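Putative sortase (Streptococcus pneumoniae, PDB 2W1K) is a sortase C of pilus fiber biogenesis that probably joins pilin subunits covalently by transpeptidation at the pneumococcal surface. Local coordinates at residues 31-42 with 93-101; 166-174 with 184-192. All blocks are in the same frame, centred on the assembly; numbering follows the deposited sequence.

In the fold
Interaction 1 comes first along the chain and closes before interaction 2 opens; their centres lie about 15 Å apart. Interaction 1 sets the end of helix 18-34 and the loop after it on the turn that joins strands 91-93 and 106-111. Interaction 2 is the antiparallel hairpin of strands 168-176 and 183-196 in the sortase sheet. Strand 106-111 lies beside strand 168-176 and links the two. They touch where Leu101 O faces Asn168 ND2 at 3.0 Å, a probable hydrogen bond, and where Pro100 packs on Met170. Beyond Val42 the chain reaches Asp43, which salt-bridges Arg184, consistent with the lid of pilus sortases.

Interaction 1: residues 31-42 with 93-101; sequences YNQRLASQNRIV and HVDGTPLPL
Tyr31 is the largest bump here: its ring, CG anti to the backbone N (chi1 176°), crosses Leu99 at about a right angle, CD1 resting 3.7 Å from Leu99 CD1 while Thr97 O sits at the ring edge. The other methyl of Leu99 lies over one face of the His93 ring. The phenol OH ends in a polar hollow, donating to Asp95 OD1 (2.6 Å), which it meets from above the carboxylate plane, and accepting from Gly96 N (3.1 Å, 160°). Four residues on, Leu35 straddles the backbone: CD1 presses on Pro98 N at 3.4 Å and CD2 on Gly96 CA at 3.7 Å. Gly96, third residue of the type II turn Val94-Thr97, has the positive phi usual there, and its bare CA lets Ile41 and Gln38 come close. Asn32 lays its amide against CB of Pro98 and grips the backbone of Leu99 at both ends, OD1 taking Leu99 N (2.8 Å) and ND2 giving to Leu99 O (3.1 Å, 170°). Past the helix, Ile41 fits against the far flank of the turn, CG2 on Val94 CG1 (3.8 Å) and CD1 by Thr97 CG2, and a water joins Val42 N to Asp95 O. The contact thus ties helix 18-34 and the loop after it to the sortase domain. The ring of Tyr54 meets that of Tyr31 nearly parallel, and its OH bonds His93 ND1. With its OH used as both donor and acceptor, Tyr31 has little freedom to turn, and Asp95, also reached by a water that bridges to Gln38 OE1, is probably stabilised as a carboxylate.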
loop_
_atom_site.group_PDB
_atom_site.type_symbol
_atom_site.label_atom_id
_atom_site.label_comp_id
_atom_site.label_asym_id
_atom_site.label_seq_id
_atom_site.Cartn_x
_atom_site.Cartn_y
_atom_site.Cartn_z
ATOM N N TYR A 31 -11.568 -10.395 3.462
ATOM C CA TYR A 31 -10.407 -10.819 2.740
ATOM C C TYR A 31 -9.262 -11.198 3.710
ATOM O O TYR A 31 -8.536 -12.208 3.488
ATOM C CB TYR A 31 -9.939 -9.661 1.894
ATOM C CG TYR A 31 -8.623 -9.940 1.108
ATOM C CD1 TYR A 31 -7.379 -9.648 1.681
ATOM C CD2 TYR A 31 -8.659 -10.381 -0.236
ATOM C CE1 TYR A 31 -6.214 -9.846 0.968
ATOM C CE2 TYR A 31 -7.472 -10.606 -0.965
ATOM C CZ TYR A 31 -6.254 -10.327 -0.365
ATOM O OH TYR A 31 -5.009 -10.495 -1.026
ATOM N N ASN A 32 -9.034 -10.370 4.764
ATOM C CA ASN A 32 -7.930 -10.721 5.662
ATOM C C ASN A 32 -8.178 -12.102 6.328
ATOM O O ASN A 32 -7.236 -12.822 6.565
ATOM C CB ASN A 32 -7.633 -9.586 6.698
ATOM C CG ASN A 32 -6.917 -8.392 6.057
ATOM O OD1 ASN A 32 -6.683 -8.415 4.854
ATOM N ND2 ASN A 32 -6.525 -7.351 6.856
ATOM N N GLN A 33 -9.454 -12.448 6.600
ATOM C CA GLN A 33 -9.840 -13.639 7.330
ATOM C C GLN A 33 -9.549 -14.825 6.464
ATOM O O GLN A 33 -9.074 -15.811 6.994
ATOM C CB GLN A 33 -11.333 -13.684 7.724
ATOM C CG GLN A 33 -11.796 -12.545 8.746
ATOM C CD GLN A 33 -11.535 -12.806 10.280
ATOM O OE1 GLN A 33 -10.600 -12.168 10.904
ATOM N NE2 GLN A 33 -12.351 -13.750 10.901
ATOM N N ARG A 34 -9.753 -14.735 5.130
ATOM C CA ARG A 34 -9.465 -15.902 4.260
ATOM C C ARG A 34 -8.014 -16.246 4.063
ATOM O O ARG A 34 -7.708 -17.378 3.605
ATOM C CB ARG A 34 -10.041 -15.754 2.852
ATOM C CG ARG A 34 -11.460 -15.384 2.794
ATOM C CD ARG A 34 -12.072 -15.397 1.421
ATOM N NE ARG A 34 -11.543 -14.421 0.445
ATOM C CZ ARG A 34 -12.036 -13.200 0.289
ATOM N NH1 ARG A 34 -13.032 -12.794 1.094
ATOM N NH2 ARG A 34 -11.570 -12.413 -0.653
ATOM N N LEU A 35 -7.092 -15.309 4.328
ATOM C CA LEU A 35 -5.654 -15.614 4.189
ATOM C C LEU A 35 -5.067 -16.747 5.049
ATOM O O LEU A 35 -4.065 -17.381 4.637
ATOM C CB LEU A 35 -4.838 -14.391 4.571
ATOM C CG LEU A 35 -5.016 -13.157 3.712
ATOM C CD1 LEU A 35 -4.167 -12.040 4.364
ATOM C CD2 LEU A 35 -4.592 -13.483 2.276
ATOM N N ALA A 36 -5.580 -16.997 6.253
ATOM C CA ALA A 36 -5.105 -18.287 6.916
ATOM C C ALA A 36 -5.024 -19.473 5.849
ATOM O O ALA A 36 -3.909 -20.007 5.531
ATOM C CB ALA A 36 -5.954 -18.699 8.214
ATOM N N SER A 37 -6.184 -19.831 5.279
ATOM C CA SER A 37 -6.313 -20.644 4.011
ATOM C C SER A 37 -5.273 -20.542 2.821
ATOM O O SER A 37 -4.774 -21.595 2.380
ATOM C CB SER A 37 -7.740 -20.504 3.444
ATOM O OG SER A 37 -8.680 -20.268 4.482
ATOM N N GLN A 38 -4.996 -19.344 2.255
ATOM C CA GLN A 38 -3.923 -19.196 1.202
ATOM C C GLN A 38 -2.490 -19.562 1.658
ATOM O O GLN A 38 -2.273 -19.905 2.850
ATOM C CB GLN A 38 -3.891 -17.774 0.613
ATOM C CG GLN A 38 -4.998 -17.484 -0.421
ATOM C CD GLN A 38 -4.846 -16.058 -1.038
ATOM O OE1 GLN A 38 -5.774 -15.230 -0.967
ATOM N NE2 GLN A 38 -3.653 -15.764 -1.590
ATOM N N ASN A 39 -1.517 -19.493 0.733
ATOM C CA ASN A 39 -0.104 -19.714 1.130
ATOM C C ASN A 39 1.055 -18.905 0.489
ATOM O O ASN A 39 1.598 -17.953 1.095
ATOM C CB ASN A 39 0.255 -21.205 1.272
ATOM C CG ASN A 39 0.566 -21.566 2.725
ATOM O OD1 ASN A 39 1.455 -20.951 3.349
ATOM N ND2 ASN A 39 -0.186 -22.530 3.287
ATOM N N ARG A 40 1.431 -19.297 -0.727
ATOM C CA ARG A 40 2.430 -18.565 -1.485
ATOM C C ARG A 40 1.964 -17.125 -1.876
ATOM O O ARG A 40 0.895 -16.866 -2.489
ATOM C CB ARG A 40 2.937 -19.392 -2.684
ATOM C CG ARG A 40 3.949 -20.506 -2.284
ATOM C CD ARG A 40 4.680 -21.114 -3.496
ATOM N NE ARG A 40 5.623 -20.142 -4.040
ATOM C CZ ARG A 40 5.458 -19.461 -5.176
ATOM N NH1 ARG A 40 6.382 -18.575 -5.539
ATOM N NH2 ARG A 40 4.388 -19.662 -5.952
ATOM N N ILE A 41 2.762 -16.187 -1.403
ATOM C CA ILE A 41 2.689 -14.837 -1.853
ATOM C C ILE A 41 3.423 -14.895 -3.203
ATOM O O ILE A 41 4.373 -15.579 -3.284
ATOM C CB ILE A 41 3.392 -13.959 -0.814
ATOM C CG1 ILE A 41 2.474 -13.876 0.406
ATOM C CG2 ILE A 41 3.797 -12.617 -1.440
ATOM C CD1 ILE A 41 3.132 -13.647 1.671
ATOM N N VAL A 42 2.992 -14.220 -4.250
ATOM C CA VAL A 42 3.728 -14.297 -5.527
ATOM C C VAL A 42 4.645 -13.072 -5.610
ATOM O O VAL A 42 4.270 -11.997 -5.129
ATOM C CB VAL A 42 2.729 -14.405 -6.736
ATOM C CG1 VAL A 42 3.340 -14.032 -8.032
ATOM C CG2 VAL A 42 2.136 -15.814 -6.786
ATOM N N HIS A 93 -1.447 -3.332 -4.038
ATOM C CA HIS A 93 -1.358 -4.214 -2.904
ATOM C C HIS A 93 -1.002 -5.617 -3.409
ATOM O O HIS A 93 -1.462 -6.041 -4.491
ATOM C CB HIS A 93 -2.689 -4.209 -2.146
ATOM C CG HIS A 93 -2.790 -5.303 -1.151
ATOM N ND1 HIS A 93 -3.298 -6.549 -1.478
ATOM C CD2 HIS A 93 -2.408 -5.371 0.163
ATOM C CE1 HIS A 93 -3.208 -7.336 -0.427
ATOM N NE2 HIS A 93 -2.671 -6.659 0.576
ATOM N N VAL A 94 -0.131 -6.307 -2.667
ATOM C CA VAL A 94 0.332 -7.691 -2.964
ATOM C C VAL A 94 -0.608 -8.759 -2.399
ATOM O O VAL A 94 -0.740 -8.943 -1.194
ATOM C CB VAL A 94 1.793 -7.866 -2.483
ATOM C CG1 VAL A 94 2.316 -9.326 -2.742
ATOM C CG2 VAL A 94 2.699 -6.837 -3.352
ATOM N N ASP A 95 -1.328 -9.420 -3.298
ATOM C CA ASP A 95 -2.236 -10.487 -2.919
ATOM C C ASP A 95 -1.527 -11.510 -2.036
ATOM O O ASP A 95 -0.388 -11.955 -2.347
ATOM C CB ASP A 95 -2.775 -11.151 -4.166
ATOM C CG ASP A 95 -3.857 -12.241 -3.843
ATOM O OD1 ASP A 95 -4.888 -11.962 -3.199
ATOM O OD2 ASP A 95 -3.668 -13.413 -4.196
ATOM N N GLY A 96 -2.211 -11.923 -0.962
ATOM C CA GLY A 96 -1.769 -12.975 -0.120
ATOM C C GLY A 96 -1.151 -12.266 1.119
ATOM O O GLY A 96 -0.701 -12.910 2.073
ATOM N N THR A 97 -1.072 -10.948 1.088
ATOM C CA THR A 97 -0.762 -10.176 2.347
ATOM C C THR A 97 -2.051 -9.420 2.747
ATOM O O THR A 97 -2.875 -9.054 1.890
ATOM C CB THR A 97 0.414 -9.205 2.214
ATOM O OG1 THR A 97 0.026 -8.086 1.390
ATOM C CG2 THR A 97 1.645 -10.000 1.589
ATOM N N PRO A 98 -2.231 -9.203 4.058
ATOM C CA PRO A 98 -3.423 -8.513 4.482
ATOM C C PRO A 98 -3.568 -7.119 3.872
ATOM O O PRO A 98 -2.587 -6.392 3.577
ATOM C CB PRO A 98 -3.311 -8.522 6.045
ATOM C CG PRO A 98 -1.732 -8.522 6.277
ATOM C CD PRO A 98 -1.327 -9.567 5.181
ATOM N N LEU A 99 -4.793 -6.721 3.716
ATOM C CA LEU A 99 -5.082 -5.281 3.475
ATOM C C LEU A 99 -4.756 -4.472 4.771
ATOM O O LEU A 99 -4.761 -5.018 5.910
ATOM C CB LEU A 99 -6.577 -5.096 3.065
ATOM C CG LEU A 99 -6.848 -5.898 1.767
ATOM C CD1 LEU A 99 -8.422 -6.079 1.519
ATOM C CD2 LEU A 99 -6.290 -5.149 0.492
ATOM N N PRO A 100 -4.487 -3.176 4.600
ATOM C CA PRO A 100 -3.902 -2.397 5.711
ATOM C C PRO A 100 -4.946 -1.981 6.786
ATOM O O PRO A 100 -5.346 -0.835 6.870
ATOM C CB PRO A 100 -3.274 -1.160 4.947
ATOM C CG PRO A 100 -4.303 -1.000 3.779
ATOM C CD PRO A 100 -4.414 -2.425 3.294
ATOM N N LEU A 101 -5.435 -2.944 7.580
ATOM C CA LEU A 101 -6.437 -2.613 8.591
ATOM C C LEU A 101 -5.786 -2.687 9.959
ATOM O O LEU A 101 -4.696 -3.163 10.066
ATOM C CB LEU A 101 -7.591 -3.624 8.576
ATOM C CG LEU A 101 -8.312 -3.834 7.277
ATOM C CD1 LEU A 101 -9.392 -4.958 7.511
ATOM C CD2 LEU A 101 -9.001 -2.555 6.852
HETATM O O HOH W 1 -6.963 -13.861 -2.860
HETATM O O HOH W 2 -0.983 -15.924 2.056
HETATM O O HOH W 3 0.844 -12.471 -4.611
#

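Interaction 2: residues 166-174 with 184-192; sequences SKNIMTLIT and RLLVNFERV
The Phe189 ring has Met170 O at its edge, near the ring plane, while CD2 of Leu172 meets CE1 obliquely at 3.5 Å. Over one face of the Arg191 guanidinium lies the Asn168 amide nitrogen, the two planes being 66° apart. Asn168 OD1 takes a weak bond from Arg191 NE (2.9 Å, bent to 122°); the stronger partners lie outside, Gly103 O for the Asn168 amide and Tyr145 OH for the guanidinium, which also salt-bridges the sulfonate of a bound MES. Leu172 and Phe189 share their face of the sheet with Met170, Val187 and Leu185, and Leu134 packs on it. The two strands form an antiparallel hairpin of the sortase beta fold, their axes 4.6 Å apart, with hydrogen-bonded pairs Met170-Phe189, Leu172-Val187 and Thr174-Leu185; the first strand carries the Thr-Leu-Xaa-Thr-Cys sequence in which sortases hold their catalytic cysteine. On the opposite face Thr171 and Asn188 run side by side, Thr171 OG1 giving to Asn188 OD1 at 2.7 Å. Both oxygens are also bonded by Arg107, so the pair is held buried without an unmet acceptor at OD1. Next to them Ile173, its CG1 anti to the backbone N (chi1 -175°), lies alongside Leu186, the CD1 atoms 3.7 Å apart, and reaches on to CB of Arg184. At the hairpin's outer end Lys167 crosses Glu190 at about a right angle, NZ reaching OE2 (3.0 Å) from the syn side in a salt bridge, and a water carries OE2 on to Asn168 N.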
loop_
_atom_site.group_PDB
_atom_site.type_symbol
_atom_site.label_atom_id
_atom_site.label_comp_id
_atom_site.label_asym_id
_atom_site.label_seq_id
_atom_site.Cartn_x
_atom_site.Cartn_y
_atom_site.Cartn_z
ATOM N N SER A 166 4.050 -8.993 16.289
ATOM C CA SER A 166 2.683 -8.654 16.594
ATOM C C SER A 166 2.411 -7.227 16.178
ATOM O O SER A 166 1.310 -6.762 16.316
ATOM C CB SER A 166 2.411 -8.826 18.099
ATOM O OG SER A 166 3.219 -7.891 18.722
ATOM N N LYS A 167 3.382 -6.544 15.604
ATOM C CA LYS A 167 3.197 -5.185 15.141
ATOM C C LYS A 167 2.217 -5.080 13.979
ATOM O O LYS A 167 1.945 -6.032 13.280
ATOM C CB LYS A 167 4.581 -4.584 14.694
ATOM C CG LYS A 167 5.533 -4.362 15.911
ATOM C CD LYS A 167 6.792 -3.649 15.493
ATOM C CE LYS A 167 7.763 -3.368 16.669
ATOM N NZ LYS A 167 7.198 -2.354 17.701
ATOM N N ASN A 168 1.798 -3.859 13.726
ATOM C CA ASN A 168 0.972 -3.543 12.601
ATOM C C ASN A 168 1.877 -2.782 11.610
ATOM O O ASN A 168 2.330 -1.671 11.917
ATOM C CB ASN A 168 -0.252 -2.719 13.035
ATOM C CG ASN A 168 -1.242 -2.500 11.904
ATOM O OD1 ASN A 168 -1.044 -1.644 11.032
ATOM N ND2 ASN A 168 -2.344 -3.254 11.923
ATOM N N ILE A 169 2.075 -3.363 10.421
ATOM C CA ILE A 169 3.127 -2.927 9.525
ATOM C C ILE A 169 2.608 -2.714 8.136
ATOM O O ILE A 169 1.693 -3.414 7.715
ATOM C CB ILE A 169 4.213 -4.020 9.453
ATOM C CG1 ILE A 169 4.726 -4.364 10.874
ATOM C CG2 ILE A 169 5.365 -3.599 8.527
ATOM C CD1 ILE A 169 5.617 -3.267 11.621
ATOM N N MET A 170 3.150 -1.721 7.452
ATOM C CA MET A 170 2.967 -1.614 6.023
ATOM C C MET A 170 4.356 -1.746 5.403
ATOM O O MET A 170 5.292 -0.999 5.857
ATOM C CB MET A 170 2.407 -0.246 5.613
ATOM C CG MET A 170 2.177 -0.135 4.085
ATOM S SD MET A 170 1.267 1.355 3.686
ATOM C CE MET A 170 -0.408 0.705 3.872
ATOM N N THR A 171 4.523 -2.709 4.487
ATOM C CA THR A 171 5.869 -2.920 3.890
ATOM C C THR A 171 5.799 -2.496 2.427
ATOM O O THR A 171 4.851 -2.882 1.692
ATOM C CB THR A 171 6.360 -4.378 3.985
ATOM O OG1 THR A 171 6.489 -4.742 5.380
ATOM C CG2 THR A 171 7.724 -4.630 3.194
ATOM N N LEU A 172 6.709 -1.583 2.032
ATOM C CA LEU A 172 6.845 -1.132 0.627
ATOM C C LEU A 172 7.875 -2.036 -0.091
ATOM O O LEU A 172 8.978 -2.274 0.425
ATOM C CB LEU A 172 7.301 0.314 0.584
ATOM C CG LEU A 172 6.198 1.370 0.733
ATOM C CD1 LEU A 172 4.821 1.058 1.326
ATOM C CD2 LEU A 172 6.587 2.803 0.950
ATOM N N ILE A 173 7.533 -2.525 -1.294
ATOM C CA ILE A 173 8.495 -3.367 -2.012
ATOM C C ILE A 173 8.720 -2.818 -3.418
ATOM O O ILE A 173 7.774 -2.442 -4.099
ATOM C CB ILE A 173 8.002 -4.860 -2.138
ATOM C CG1 ILE A 173 9.125 -5.700 -2.804
ATOM C CG2 ILE A 173 6.620 -4.915 -2.888
ATOM C CD1 ILE A 173 8.903 -7.251 -2.700
ATOM N N THR A 174 9.983 -2.828 -3.850
ATOM C CA THR A 174 10.341 -2.398 -5.194
ATOM C C THR A 174 11.560 -3.131 -5.609
ATOM O O THR A 174 12.095 -3.887 -4.797
ATOM C CB THR A 174 10.577 -0.864 -5.283
ATOM O OG1 THR A 174 10.654 -0.487 -6.643
ATOM C CG2 THR A 174 11.871 -0.367 -4.554
ATOM N N ARG A 184 14.972 -7.405 -4.147
ATOM C CA ARG A 184 13.777 -6.614 -3.811
ATOM C C ARG A 184 14.169 -5.832 -2.593
ATOM O O ARG A 184 14.642 -6.415 -1.613
ATOM C CB ARG A 184 12.579 -7.482 -3.524
ATOM C CG ARG A 184 12.305 -8.504 -4.574
ATOM C CD ARG A 184 11.708 -7.774 -5.784
ATOM N NE ARG A 184 11.417 -8.710 -6.847
ATOM C CZ ARG A 184 12.180 -8.879 -7.954
ATOM N NH1 ARG A 184 13.328 -8.187 -8.170
ATOM N NH2 ARG A 184 11.784 -9.738 -8.853
ATOM N N LEU A 185 14.004 -4.522 -2.679
ATOM C CA LEU A 185 14.073 -3.652 -1.502
ATOM C C LEU A 185 12.741 -3.597 -0.668
ATOM O O LEU A 185 11.647 -3.259 -1.159
ATOM C CB LEU A 185 14.555 -2.250 -1.896
ATOM C CG LEU A 185 14.564 -1.160 -0.791
ATOM C CD1 LEU A 185 15.420 -1.562 0.398
ATOM C CD2 LEU A 185 15.038 0.165 -1.339
ATOM N N LEU A 186 12.848 -3.895 0.603
ATOM C CA LEU A 186 11.685 -3.751 1.493
ATOM C C LEU A 186 11.908 -2.618 2.461
ATOM O O LEU A 186 12.857 -2.640 3.183
ATOM C CB LEU A 186 11.510 -5.004 2.342
ATOM C CG LEU A 186 10.767 -6.252 1.858
ATOM C CD1 LEU A 186 10.848 -6.576 0.377
ATOM C CD2 LEU A 186 10.980 -7.508 2.751
ATOM N N VAL A 187 10.952 -1.703 2.564
ATOM C CA VAL A 187 10.974 -0.670 3.552
ATOM C C VAL A 187 9.719 -0.861 4.462
ATOM O O VAL A 187 8.579 -0.806 3.995
ATOM C CB VAL A 187 10.940 0.747 2.833
ATOM C CG1 VAL A 187 11.122 1.820 3.860
ATOM C CG2 VAL A 187 12.069 0.884 1.712
ATOM N N ASN A 188 9.937 -1.146 5.755
ATOM C CA ASN A 188 8.887 -1.397 6.748
ATOM C C ASN A 188 8.496 -0.151 7.486
ATOM O O ASN A 188 9.371 0.663 7.890
ATOM C CB ASN A 188 9.296 -2.530 7.698
ATOM C CG ASN A 188 9.770 -3.751 6.896
ATOM O OD1 ASN A 188 9.053 -4.207 6.027
ATOM N ND2 ASN A 188 11.031 -4.156 7.069
ATOM N N PHE A 189 7.190 0.001 7.665
ATOM C CA PHE A 189 6.672 1.142 8.371
ATOM C C PHE A 189 5.750 0.642 9.497
ATOM O O PHE A 189 4.989 -0.286 9.254
ATOM C CB PHE A 189 5.765 1.927 7.410
ATOM C CG PHE A 189 6.512 2.735 6.376
ATOM C CD1 PHE A 189 7.036 2.117 5.214
ATOM C CD2 PHE A 189 6.672 4.122 6.542
ATOM C CE1 PHE A 189 7.732 2.894 4.232
ATOM C CE2 PHE A 189 7.337 4.891 5.557
ATOM C CZ PHE A 189 7.853 4.261 4.410
ATOM N N GLU A 190 5.768 1.267 10.694
ATOM C CA GLU A 190 4.875 0.836 11.764
ATOM C C GLU A 190 3.739 1.881 11.879
ATOM O O GLU A 190 3.951 3.096 11.719
ATOM C CB GLU A 190 5.602 0.680 13.140
ATOM C CG GLU A 190 4.689 -0.056 14.137
ATOM C CD GLU A 190 5.371 -0.429 15.515
ATOM O OE1 GLU A 190 6.489 0.032 15.713
ATOM O OE2 GLU A 190 4.770 -1.166 16.356
ATOM N N ARG A 191 2.547 1.392 12.157
ATOM C CA ARG A 191 1.411 2.224 12.269
ATOM C C ARG A 191 1.492 3.031 13.504
ATOM O O ARG A 191 1.771 2.478 14.598
ATOM C CB ARG A 191 0.160 1.393 12.356
ATOM C CG ARG A 191 -1.091 2.310 12.542
ATOM C CD ARG A 191 -2.415 1.355 12.514
ATOM N NE ARG A 191 -2.637 0.744 11.193
ATOM C CZ ARG A 191 -3.854 0.639 10.615
ATOM N NH1 ARG A 191 -5.001 0.982 11.291
ATOM N NH2 ARG A 191 -3.957 0.195 9.394
ATOM N N VAL A 192 1.183 4.315 13.341
ATOM C CA VAL A 192 1.170 5.227 14.491
ATOM C C VAL A 192 -0.231 5.702 15.030
ATOM O O VAL A 192 -0.464 5.775 16.245
ATOM C CB VAL A 192 2.154 6.461 14.125
ATOM C CG1 VAL A 192 1.831 7.653 14.827
ATOM C CG2 VAL A 192 3.561 6.043 14.295
HETATM O O HOH W 4 2.222 -1.850 16.001
#